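Local coordinates for protein 5-carboxyvanillate decarboxylase (Sphingomonas paucimobilis, PDB 4L6D) that probably removes the 5-carboxylate of 5-carboxyvanillate as a manganese-dependent, non-oxidative decarboxylase of the amidohydrolase superfamily, and here holds vanillate, at residues Ala6-Val11 / Ala170-Pro175; Ala62-Asn67 / Pro108-Gly113; Asp70-Ser75 / Ile296-Gln301. All coordinates share one frame; numbering follows the deposited sequence. Where two conformers were deposited one is given.

How the interactions relate
From the N terminus, segment 6-11 on the first barrel strand meets residues 170-175 on the fifth, closing a long loop through manganese and a direct tyrosine-glutamate hydrogen bond (interaction 1). Interaction 2, helix 59-67 against the start of strand 111-115, opens and closes within this span. Interaction 3 starts there, on strand 71-76, but closes only at the loop after strand 292-293, so its segments alternate with those of both other contacts. Strand 71-76 lies between strands 5-11 and 111-115 in the sheet, and Arg-110 NE, 2.8 Å from Asp-70 O, joins interaction 2 to its start. Interactions 1 and 3 share the metal, vanillate and one water, and Glu-9 OE2 accepts from Tyr-298 N at 2.8 Å.

Interaction 1. Residues Ala6-Val11 / Ala170-Pro175; sequences ATEEAV and ALYIHP. With MN (manganese (II) ion), chain I; VNL (4-hydroxy-3-methoxybenzoate), chain J.
A manganese ion takes the place of a hydrogen bond between Glu-8 and His-174: Glu-8 OE2 and His-174 NE2 sit 3.0 Å apart, yet no proton joins them, because both bind the metal. Each ligand distance is 2.2 Å, Glu-8 OE2 to manganese and His-174 NE2 to manganese. The carboxylate and imidazole planes stand 79° apart, with Glu-8 CG lying at the edge of the histidine ring. Glu-8 OE1 accepts from Tyr-172 OH at 2.6 Å through its anti lone pair, the one directed away from OE2, and is also hydrogen-bonded to Ser-272; Tyr-172 OH has a second partner in Thr-270 OG1. As a second-shell residue the phenol probably helps limit rotation of the metal-bound carboxylate, together with Ser-272. An extended Glu-8 chain, with CG anti to the backbone nitrogen (chi1 -158°), carries both oxygens across to the facing strand.

These residues project from strands 5-11 and 171-174, the first and fifth of the eight parallel strands of the amidohydrolase TIM barrel, so the contact spans the barrel interior; Asp-297 is the third protein ligand. Vanillate supplies its phenolic oxygen as a further ligand, VNL O3 to manganese being 2.0 Å, and meets His-174 at the ring edge. A water, the fifth donor, gives a hydrogen bond to the backbone oxygen Glu-8 O at 2.9 Å. On the far side of the imidazole, His-174 ND1 donates to Pro-175 O at 2.9 Å, along a lone pair in the carbonyl plane; this helps fix the ring's rotation and is consistent with NE2 presenting its lone pair to manganese. Two residues before His-174, Tyr-172 CE2 approaches the backbone oxygen Thr-7 O at 3.2 Å, while Thr-7 OG1 is hydrogen-bonded to the Trp-294 carbonyl oxygen.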
loop_
_atom_site.group_PDB
_atom_site.type_symbol
_atom_site.label_atom_id
_atom_site.label_comp_id
_atom_site.label_asym_id
_atom_site.label_seq_id
_atom_site.Cartn_x
_atom_site.Cartn_y
_atom_site.Cartn_z
ATOM N N ALA A 6 5.850 24.039 -6.050
ATOM C CA ALA A 6 5.511 22.664 -6.420
ATOM C C ALA A 6 6.747 21.768 -6.297
ATOM O O ALA A 6 7.789 22.092 -6.854
ATOM C CB ALA A 6 4.959 22.627 -7.842
ATOM N N THR A 7 6.647 20.662 -5.570
ATOM C CA THR A 7 7.856 19.922 -5.195
ATOM C C THR A 7 8.193 18.621 -5.928
ATOM O O THR A 7 9.208 18.001 -5.595
ATOM C CB THR A 7 7.888 19.623 -3.683
ATOM O OG1 THR A 7 6.685 18.933 -3.300
ATOM C CG2 THR A 7 8.006 20.919 -2.888
ATOM N N GLU A 8 7.389 18.204 -6.908
ATOM C CA GLU A 8 7.694 16.957 -7.625
ATOM C C GLU A 8 7.587 17.161 -9.129
ATOM O O GLU A 8 6.824 16.475 -9.815
ATOM C CB GLU A 8 6.784 15.798 -7.196
ATOM C CG GLU A 8 7.423 14.419 -7.513
ATOM C CD GLU A 8 6.474 13.251 -7.289
ATOM O OE1 GLU A 8 6.081 13.009 -6.123
ATOM O OE2 GLU A 8 6.118 12.571 -8.276
ATOM N N GLU A 9 8.373 18.100 -9.641
ATOM C CA GLU A 9 8.156 18.590 -10.986
ATOM C C GLU A 9 9.267 18.083 -11.876
ATOM O O GLU A 9 10.415 18.489 -11.752
ATOM C CB GLU A 9 8.036 20.120 -10.972
ATOM C CG GLU A 9 7.110 20.607 -9.834
ATOM C CD GLU A 9 5.820 19.799 -9.761
ATOM O OE1 GLU A 9 5.426 19.365 -8.643
ATOM O OE2 GLU A 9 5.213 19.579 -10.835
ATOM N N ALA A 10 8.900 17.163 -12.757
ATOM C CA ALA A 10 9.856 16.422 -13.567
ATOM C C ALA A 10 10.419 17.243 -14.717
ATOM O O ALA A 10 9.724 18.070 -15.314
ATOM C CB ALA A 10 9.189 15.163 -14.111
ATOM N N VAL A 11 11.681 16.967 -15.041
ATOM C CA VAL A 11 12.370 17.596 -16.156
ATOM C C VAL A 11 13.302 16.543 -16.765
ATOM O O VAL A 11 13.586 15.533 -16.135
ATOM C CB VAL A 11 13.174 18.839 -15.677
ATOM C CG1 VAL A 11 14.355 18.428 -14.772
ATOM C CG2 VAL A 11 13.646 19.690 -16.838
ATOM N N ALA A 170 17.932 16.975 1.817
ATOM C CA ALA A 170 16.822 16.038 1.840
ATOM C C ALA A 170 16.828 15.190 0.565
ATOM O O ALA A 170 17.144 15.694 -0.514
ATOM C CB ALA A 170 15.507 16.784 1.984
ATOM N N LEU A 171 16.501 13.906 0.700
ATOM C CA LEU A 171 16.403 13.014 -0.455
ATOM C C LEU A 171 14.951 12.699 -0.772
ATOM O O LEU A 171 14.248 12.087 0.033
ATOM C CB LEU A 171 17.155 11.711 -0.188
ATOM C CG LEU A 171 16.996 10.637 -1.270
ATOM C CD1 LEU A 171 17.666 11.058 -2.584
ATOM C CD2 LEU A 171 17.579 9.320 -0.786
ATOM N N TYR A 172 14.503 13.122 -1.950
ATOM C CA TYR A 172 13.180 12.765 -2.438
ATOM C C TYR A 172 13.297 11.385 -3.061
ATOM O O TYR A 172 14.025 11.210 -4.038
ATOM C CB TYR A 172 12.733 13.789 -3.488
ATOM C CG TYR A 172 11.234 13.926 -3.678
ATOM C CD1 TYR A 172 10.440 12.824 -3.984
ATOM C CD2 TYR A 172 10.618 15.173 -3.568
ATOM C CE1 TYR A 172 9.073 12.958 -4.178
ATOM C CE2 TYR A 172 9.259 15.323 -3.755
ATOM C CZ TYR A 172 8.490 14.211 -4.047
ATOM O OH TYR A 172 7.143 14.377 -4.226
ATOM N N ILE A 173 12.633 10.393 -2.476
ATOM C CA ILE A 173 12.591 9.073 -3.104
ATOM C C ILE A 173 11.329 8.993 -3.938
ATOM O O ILE A 173 10.242 8.683 -3.432
ATOM C CB ILE A 173 12.689 7.906 -2.095
ATOM C CG1 ILE A 173 13.991 8.009 -1.293
ATOM C CG2 ILE A 173 12.666 6.583 -2.847
ATOM C CD1 ILE A 173 14.149 6.926 -0.220
ATOM N N HIS A 174 11.501 9.307 -5.219
ATOM C CA HIS A 174 10.435 9.300 -6.214
ATOM C C HIS A 174 10.185 7.854 -6.636
ATOM O O HIS A 174 11.060 7.013 -6.493
ATOM C CB HIS A 174 10.923 10.135 -7.401
ATOM C CG HIS A 174 9.888 10.372 -8.454
ATOM N ND1 HIS A 174 9.615 9.461 -9.453
ATOM C CD2 HIS A 174 9.056 11.418 -8.661
ATOM C CE1 HIS A 174 8.662 9.939 -10.231
ATOM N NE2 HIS A 174 8.304 11.125 -9.772
ATOM N N PRO A 175 8.990 7.541 -7.156
ATOM C CA PRO A 175 8.805 6.166 -7.642
ATOM C C PRO A 175 9.589 5.808 -8.913
ATOM O O PRO A 175 10.105 6.649 -9.648
ATOM C CB PRO A 175 7.295 6.091 -7.940
ATOM C CG PRO A 175 6.695 7.200 -7.115
ATOM C CD PRO A 175 7.719 8.284 -7.085
HETATM MN MN MN I . 6.542 12.283 -10.398
HETATM C C1 VNL J . 4.109 9.141 -14.741
HETATM C CO1 VNL J . 3.527 9.909 -13.723
HETATM C CO2 VNL J . 5.507 8.991 -14.833
HETATM C CM1 VNL J . 4.338 10.555 -12.771
HETATM C CM2 VNL J . 6.328 9.611 -13.893
HETATM O OM VNL J . 7.696 9.522 -13.901
HETATM C CZ VNL J . 5.725 10.424 -12.833
HETATM C CC VNL J . 3.224 8.493 -15.772
HETATM C CV VNL J . 8.365 8.732 -14.902
HETATM O O1 VNL J . 2.020 8.845 -15.895
HETATM O O2 VNL J . 3.732 7.645 -16.545
HETATM O O3 VNL J . 6.581 11.258 -12.168
HETATM O O HOH W 1 7.791 13.998 -10.957
#

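Interaction 2. Residues Ala62-Asn67 / Pro108-Gly113; sequences AEMDSN and PTRFAG
A salt bridge and a Met-aromatic contact join helix 59-67 to the start of strand 111-115, with Asp-65 and Met-64 facing Arg-110 and Phe-111. The ionic part is an end-on grip in which both terminal nitrogens converge on one oxygen: Arg-110 NH1 to Asp-65 OD1 is 2.8 Å and Arg-110 NH2 to Asp-65 OD1 is 2.9 Å. Asp-65 OD1 receives NH1 on its syn lone pair, on the side of OD2, and is met by NH2 nearly along its C-O bond. The oxygen lies only 4° out of the guanidinium plane, although the carboxylate plane is tilted by 30° from it.

In the amidohydrolase barrel this helix precedes strand 71-76, next to strand 111-115 in the sheet, and the contact lies about 19 Å from the centre of the chain, away from the active-site manganese. Arg-110 also donates through NE to Asp-70 O and through NH2 to Val-69 O, so the guanidinium is fixed by the chain leading into strand 71-76 as well as by the helix. The arginine chain, bent at chi2 and chi3, still advances toward the helix and ends with the guanidinium edge at Asp-65. Alongside, Met-64 runs past it in the opposite direction; Met-64 CB lies 3.7 Å from Arg-110 NH2, and Met-64 CE 3.6 Å from the backbone oxygen Arg-110 O. Met-64 SD approaches the Phe-111 ring obliquely, 4.6 Å from its centroid and 56° off the ring normal.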
loop_
_atom_site.group_PDB
_atom_site.type_symbol
_atom_site.label_atom_id
_atom_site.label_comp_id
_atom_site.label_asym_id
_atom_site.label_seq_id
_atom_site.Cartn_x
_atom_site.Cartn_y
_atom_site.Cartn_z
ATOM N N ALA A 62 4.741 29.438 -18.761
ATOM C CA ALA A 62 3.469 30.067 -19.112
ATOM C C ALA A 62 2.342 29.531 -18.227
ATOM O O ALA A 62 1.489 30.291 -17.765
ATOM C CB ALA A 62 3.145 29.857 -20.597
ATOM N N GLU A 63 2.351 28.225 -17.995
ATOM C CA GLU A 63 1.331 27.600 -17.151
ATOM C C GLU A 63 1.507 27.996 -15.686
ATOM O O GLU A 63 0.528 28.208 -14.967
ATOM C CB GLU A 63 1.378 26.081 -17.286
ATOM C CG GLU A 63 0.752 25.588 -18.561
ATOM C CD GLU A 63 -0.757 25.530 -18.459
ATOM O OE1 GLU A 63 -1.261 24.756 -17.616
ATOM O OE2 GLU A 63 -1.435 26.263 -19.207
ATOM N N MET A 64 2.752 28.098 -15.234
ATOM C CA MET A 64 2.996 28.611 -13.891
ATOM C C MET A 64 2.430 30.015 -13.749
ATOM O O MET A 64 1.761 30.328 -12.769
ATOM C CB MET A 64 4.489 28.588 -13.556
ATOM C CG MET A 64 5.046 27.170 -13.385
ATOM S SD MET A 64 6.851 27.118 -13.476
ATOM C CE MET A 64 7.283 28.081 -12.019
ATOM N N ASP A 65 2.667 30.856 -14.746
ATOM C CA ASP A 65 2.197 32.230 -14.678
ATOM C C ASP A 65 0.669 32.323 -14.680
ATOM O O ASP A 65 0.091 33.085 -13.899
ATOM C CB ASP A 65 2.803 33.069 -15.812
ATOM C CG ASP A 65 4.282 33.349 -15.602
ATOM O OD1 ASP A 65 4.745 33.258 -14.450
ATOM O OD2 ASP A 65 4.977 33.669 -16.585
ATOM N N SER A 66 0.016 31.543 -15.537
ATOM C CA SER A 66 -1.440 31.618 -15.637
ATOM C C SER A 66 -2.134 31.076 -14.389
ATOM O O SER A 66 -3.263 31.455 -14.096
ATOM C CB SER A 66 -1.950 30.901 -16.897
ATOM O OG SER A 66 -1.802 29.498 -16.783
ATOM N N ASN A 67 -1.453 30.205 -13.648
ATOM C CA ASN A 67 -2.030 29.621 -12.434
ATOM C C ASN A 67 -1.484 30.190 -11.130
ATOM O O ASN A 67 -1.872 29.754 -10.044
ATOM C CB ASN A 67 -1.859 28.105 -12.444
ATOM C CG ASN A 67 -2.696 27.445 -13.504
ATOM O OD1 ASN A 67 -3.903 27.259 -13.325
ATOM N ND2 ASN A 67 -2.068 27.089 -14.627
ATOM N N PRO A 108 16.256 31.770 -11.041
ATOM C CA PRO A 108 16.306 31.230 -9.679
ATOM C C PRO A 108 15.132 31.633 -8.793
ATOM O O PRO A 108 14.990 31.053 -7.716
ATOM C CB PRO A 108 17.614 31.808 -9.125
ATOM C CG PRO A 108 17.831 33.066 -9.898
ATOM C CD PRO A 108 17.333 32.752 -11.288
ATOM N N THR A 109 14.314 32.598 -9.213
ATOM C CA THR A 109 13.115 32.911 -8.442
ATOM C C THR A 109 11.942 32.013 -8.838
ATOM O O THR A 109 10.932 31.966 -8.127
ATOM C CB THR A 109 12.682 34.380 -8.571
ATOM O OG1 THR A 109 12.208 34.622 -9.898
ATOM C CG2 THR A 109 13.834 35.321 -8.234
ATOM N N ARG A 110 12.084 31.300 -9.959
ATOM C CA ARG A 110 11.010 30.428 -10.447
ATOM C C ARG A 110 11.347 28.946 -10.372
ATOM O O ARG A 110 10.450 28.106 -10.351
ATOM C CB ARG A 110 10.617 30.776 -11.884
ATOM C CG ARG A 110 10.303 32.266 -12.115
ATOM C CD ARG A 110 9.213 32.829 -11.176
ATOM N NE ARG A 110 7.903 32.172 -11.287
ATOM C CZ ARG A 110 7.003 32.447 -12.225
ATOM N NH1 ARG A 110 7.267 33.346 -13.156
ATOM N NH2 ARG A 110 5.839 31.807 -12.251
ATOM N N PHE A 111 12.631 28.615 -10.330
ATOM C CA PHE A 111 13.007 27.210 -10.311
ATOM C C PHE A 111 14.025 26.911 -9.239
ATOM O O PHE A 111 14.984 27.659 -9.063
ATOM C CB PHE A 111 13.506 26.767 -11.692
ATOM C CG PHE A 111 12.456 26.897 -12.756
ATOM C CD1 PHE A 111 11.398 26.001 -12.800
ATOM C CD2 PHE A 111 12.480 27.946 -13.658
ATOM C CE1 PHE A 111 10.402 26.132 -13.749
ATOM C CE2 PHE A 111 11.488 28.082 -14.607
ATOM C CZ PHE A 111 10.445 27.177 -14.648
ATOM N N ALA A 112 13.782 25.821 -8.522
ATOM C CA ALA A 112 14.772 25.230 -7.633
ATOM C C ALA A 112 15.058 23.841 -8.205
ATOM O O ALA A 112 14.362 23.399 -9.118
ATOM C CB ALA A 112 14.242 25.155 -6.197
ATOM N N GLY A 113 16.077 23.149 -7.696
ATOM C CA GLY A 113 16.431 21.871 -8.280
ATOM C C GLY A 113 16.986 20.837 -7.329
ATOM O O GLY A 113 17.701 21.157 -6.379
#

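Interaction 3. Residues Asp70-Ser75 / Ile296-Gln301; sequences DMHLLS and IDYPYQ. With MN (manganese (II) ion), chain I; VNL (4-hydroxy-3-methoxybenzoate), chain J.
His-72 and Tyr-298 meet obliquely, with ring planes 57° apart and centroids separated by 5.7 Å. The nearest atoms are His-72 CE1 and Tyr-298 CD2 at 3.9 Å, with the tyrosine carbon lying at the edge of the imidazole. Tyr-298 reaches this position with CG anti to the backbone nitrogen (chi1 -178°), and its ring carries Pro-299 CB over the centre of one face. Ile-296 crosses the histidine at about a right angle, its CD1 tip 3.8 Å from His-72 NE2; ND1 has a weak hydrogen bond with Arg-60. Met-303 of helix 303-311 packs against all three side chains.

These two van der Waals approaches set the loop that follows the last barrel strand against strand 71-76, and that loop carries part of the active site. Asp-297 does not touch strand 71-76; it binds manganese through OD1, at 2.1 Å from Asp-297 OD1 to the metal, while its OD2 is hydrogen-bonded to His-227. Tyr-300 lays one ring face over the aromatic ring of vanillate, with Tyr-300 CD1 3.3 Å from VNL C1. Glu-9 accepts from the backbone nitrogens of Ile-296, Asp-297 and Tyr-298, probably bringing negative charge close to the metal-bound aspartate. With no hydrogen bond between the segments, the contact itself rests on van der Waals packing, while metal coordination and the backbone N-H groups donated to Glu-9 contribute polar anchorage.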
loop_
_atom_site.group_PDB
_atom_site.type_symbol
_atom_site.label_atom_id
_atom_site.label_comp_id
_atom_site.label_asym_id
_atom_site.label_seq_id
_atom_site.Cartn_x
_atom_site.Cartn_y
_atom_site.Cartn_z
ATOM N N ASP A 70 4.428 30.072 -8.027
ATOM C CA ASP A 70 5.686 30.784 -7.853
ATOM C C ASP A 70 6.885 29.978 -8.346
ATOM O O ASP A 70 7.743 30.506 -9.049
ATOM C CB ASP A 70 5.877 31.162 -6.379
ATOM C CG ASP A 70 4.730 32.000 -5.836
ATOM O OD1 ASP A 70 3.577 31.503 -5.781
ATOM O OD2 ASP A 70 4.991 33.155 -5.439
ATOM N N MET A 71 6.955 28.707 -7.966
ATOM C CA MET A 71 8.124 27.882 -8.286
ATOM C C MET A 71 7.829 26.425 -8.597
ATOM O O MET A 71 6.861 25.840 -8.101
ATOM C CB MET A 71 9.124 27.892 -7.114
ATOM C CG MET A 71 9.636 29.262 -6.712
ATOM S SD MET A 71 10.911 29.186 -5.434
ATOM C CE MET A 71 12.336 28.771 -6.454
ATOM N N HIS A 72 8.699 25.846 -9.417
ATOM C CA HIS A 72 8.849 24.397 -9.496
ATOM C C HIS A 72 10.177 24.003 -8.894
ATOM O O HIS A 72 11.220 24.600 -9.219
ATOM C CB HIS A 72 8.878 23.910 -10.938
ATOM C CG HIS A 72 7.533 23.758 -11.568
ATOM N ND1 HIS A 72 7.347 23.034 -12.726
ATOM C CD2 HIS A 72 6.319 24.250 -11.226
ATOM C CE1 HIS A 72 6.069 23.066 -13.059
ATOM N NE2 HIS A 72 5.428 23.814 -12.178
ATOM N N LEU A 73 10.136 22.998 -8.026
ATOM C CA LEU A 73 11.335 22.261 -7.620
ATOM C C LEU A 73 11.517 21.122 -8.614
ATOM O O LEU A 73 10.750 20.151 -8.616
ATOM C CB LEU A 73 11.175 21.729 -6.191
ATOM C CG LEU A 73 12.297 20.843 -5.655
ATOM C CD1 LEU A 73 13.603 21.635 -5.461
ATOM C CD2 LEU A 73 11.848 20.179 -4.347
ATOM N N LEU A 74 12.507 21.277 -9.484
ATOM C CA LEU A 74 12.717 20.352 -10.598
ATOM C C LEU A 74 13.513 19.127 -10.166
ATOM O O LEU A 74 14.393 19.220 -9.311
ATOM C CB LEU A 74 13.469 21.056 -11.729
ATOM C CG LEU A 74 12.845 22.338 -12.279
ATOM C CD1 LEU A 74 13.817 23.053 -13.220
ATOM C CD2 LEU A 74 11.544 22.036 -13.013
ATOM N N SER A 75 13.216 17.989 -10.792
ATOM C CA SER A 75 13.957 16.749 -10.569
ATOM C C SER A 75 14.070 16.013 -11.890
ATOM O O SER A 75 13.102 15.963 -12.657
ATOM C CB SER A 75 13.231 15.870 -9.536
ATOM O OG SER A 75 11.822 15.852 -9.763
ATOM N N ILE A 296 2.703 19.127 -7.866
ATOM C CA ILE A 296 1.815 18.957 -9.011
ATOM C C ILE A 296 2.027 17.608 -9.690
ATOM O O ILE A 296 1.059 16.973 -10.121
ATOM C CB ILE A 296 2.006 20.074 -10.056
ATOM C CG1 ILE A 296 1.772 21.452 -9.430
ATOM C CG2 ILE A 296 1.088 19.839 -11.258
ATOM C CD1 ILE A 296 2.320 22.579 -10.280
ATOM N N ASP A 297 3.287 17.173 -9.775
ATOM C CA ASP A 297 3.692 16.067 -10.649
ATOM C C ASP A 297 3.586 16.447 -12.136
ATOM O O ASP A 297 3.253 15.611 -12.980
ATOM C CB ASP A 297 2.906 14.773 -10.358
ATOM C CG ASP A 297 3.803 13.560 -10.228
ATOM O OD1 ASP A 297 4.940 13.599 -10.734
ATOM O OD2 ASP A 297 3.362 12.557 -9.625
ATOM N N TYR A 298 3.879 17.708 -12.455
ATOM C CA TYR A 298 3.962 18.166 -13.837
ATOM C C TYR A 298 5.224 17.545 -14.474
ATOM O O TYR A 298 6.227 17.385 -13.789
ATOM C CB TYR A 298 4.047 19.696 -13.843
ATOM C CG TYR A 298 4.097 20.292 -15.226
ATOM C CD1 TYR A 298 2.930 20.607 -15.903
ATOM C CD2 TYR A 298 5.316 20.521 -15.866
ATOM C CE1 TYR A 298 2.966 21.142 -17.173
ATOM C CE2 TYR A 298 5.362 21.053 -17.135
ATOM C CZ TYR A 298 4.182 21.370 -17.783
ATOM O OH TYR A 298 4.199 21.896 -19.055
ATOM N N PRO A 299 5.191 17.190 -15.776
ATOM C CA PRO A 299 4.120 17.338 -16.769
ATOM C C PRO A 299 3.195 16.137 -16.860
ATOM O O PRO A 299 2.365 16.061 -17.774
ATOM C CB PRO A 299 4.902 17.487 -18.074
ATOM C CG PRO A 299 6.079 16.589 -17.881
ATOM C CD PRO A 299 6.454 16.754 -16.408
ATOM N N TYR A 300 3.332 15.208 -15.927
ATOM C CA TYR A 300 2.493 14.016 -15.935
ATOM C C TYR A 300 1.062 14.311 -15.481
ATOM O O TYR A 300 0.136 13.557 -15.788
ATOM C CB TYR A 300 3.148 12.924 -15.090
ATOM C CG TYR A 300 4.519 12.518 -15.618
ATOM C CD1 TYR A 300 4.641 11.720 -16.757
ATOM C CD2 TYR A 300 5.689 12.954 -14.999
ATOM C CE1 TYR A 300 5.893 11.355 -17.259
ATOM C CE2 TYR A 300 6.946 12.590 -15.493
ATOM C CZ TYR A 300 7.040 11.791 -16.617
ATOM O OH TYR A 300 8.272 11.423 -17.113
ATOM N N GLN A 301 0.893 15.405 -14.738
ATOM C CA GLN A 301 -0.420 15.922 -14.363
ATOM C C GLN A 301 -0.466 17.419 -14.643
ATOM O O GLN A 301 0.573 18.080 -14.665
ATOM C CB GLN A 301 -0.715 15.656 -12.891
ATOM C CG GLN A 301 -0.784 14.177 -12.590
ATOM C CD GLN A 301 -1.582 13.849 -11.346
ATOM O OE1 GLN A 301 -1.415 12.784 -10.780
ATOM N NE2 GLN A 301 -2.491 14.737 -10.954
HETATM MN MN MN I . 6.542 12.283 -10.398
HETATM C C1 VNL J . 4.109 9.141 -14.741
HETATM C CO1 VNL J . 3.527 9.909 -13.723
HETATM C CO2 VNL J . 5.507 8.991 -14.833
HETATM C CM1 VNL J . 4.338 10.555 -12.771
HETATM C CM2 VNL J . 6.328 9.611 -13.893
HETATM O OM VNL J . 7.696 9.522 -13.901
HETATM C CZ VNL J . 5.725 10.424 -12.833
HETATM C CC VNL J . 3.224 8.493 -15.772
HETATM C CV VNL J . 8.365 8.732 -14.902
HETATM O O1 VNL J . 2.020 8.845 -15.895
HETATM O O2 VNL J . 3.732 7.645 -16.545
HETATM O O3 VNL J . 6.581 11.258 -12.168
HETATM O O HOH W 1 7.791 13.998 -10.957
#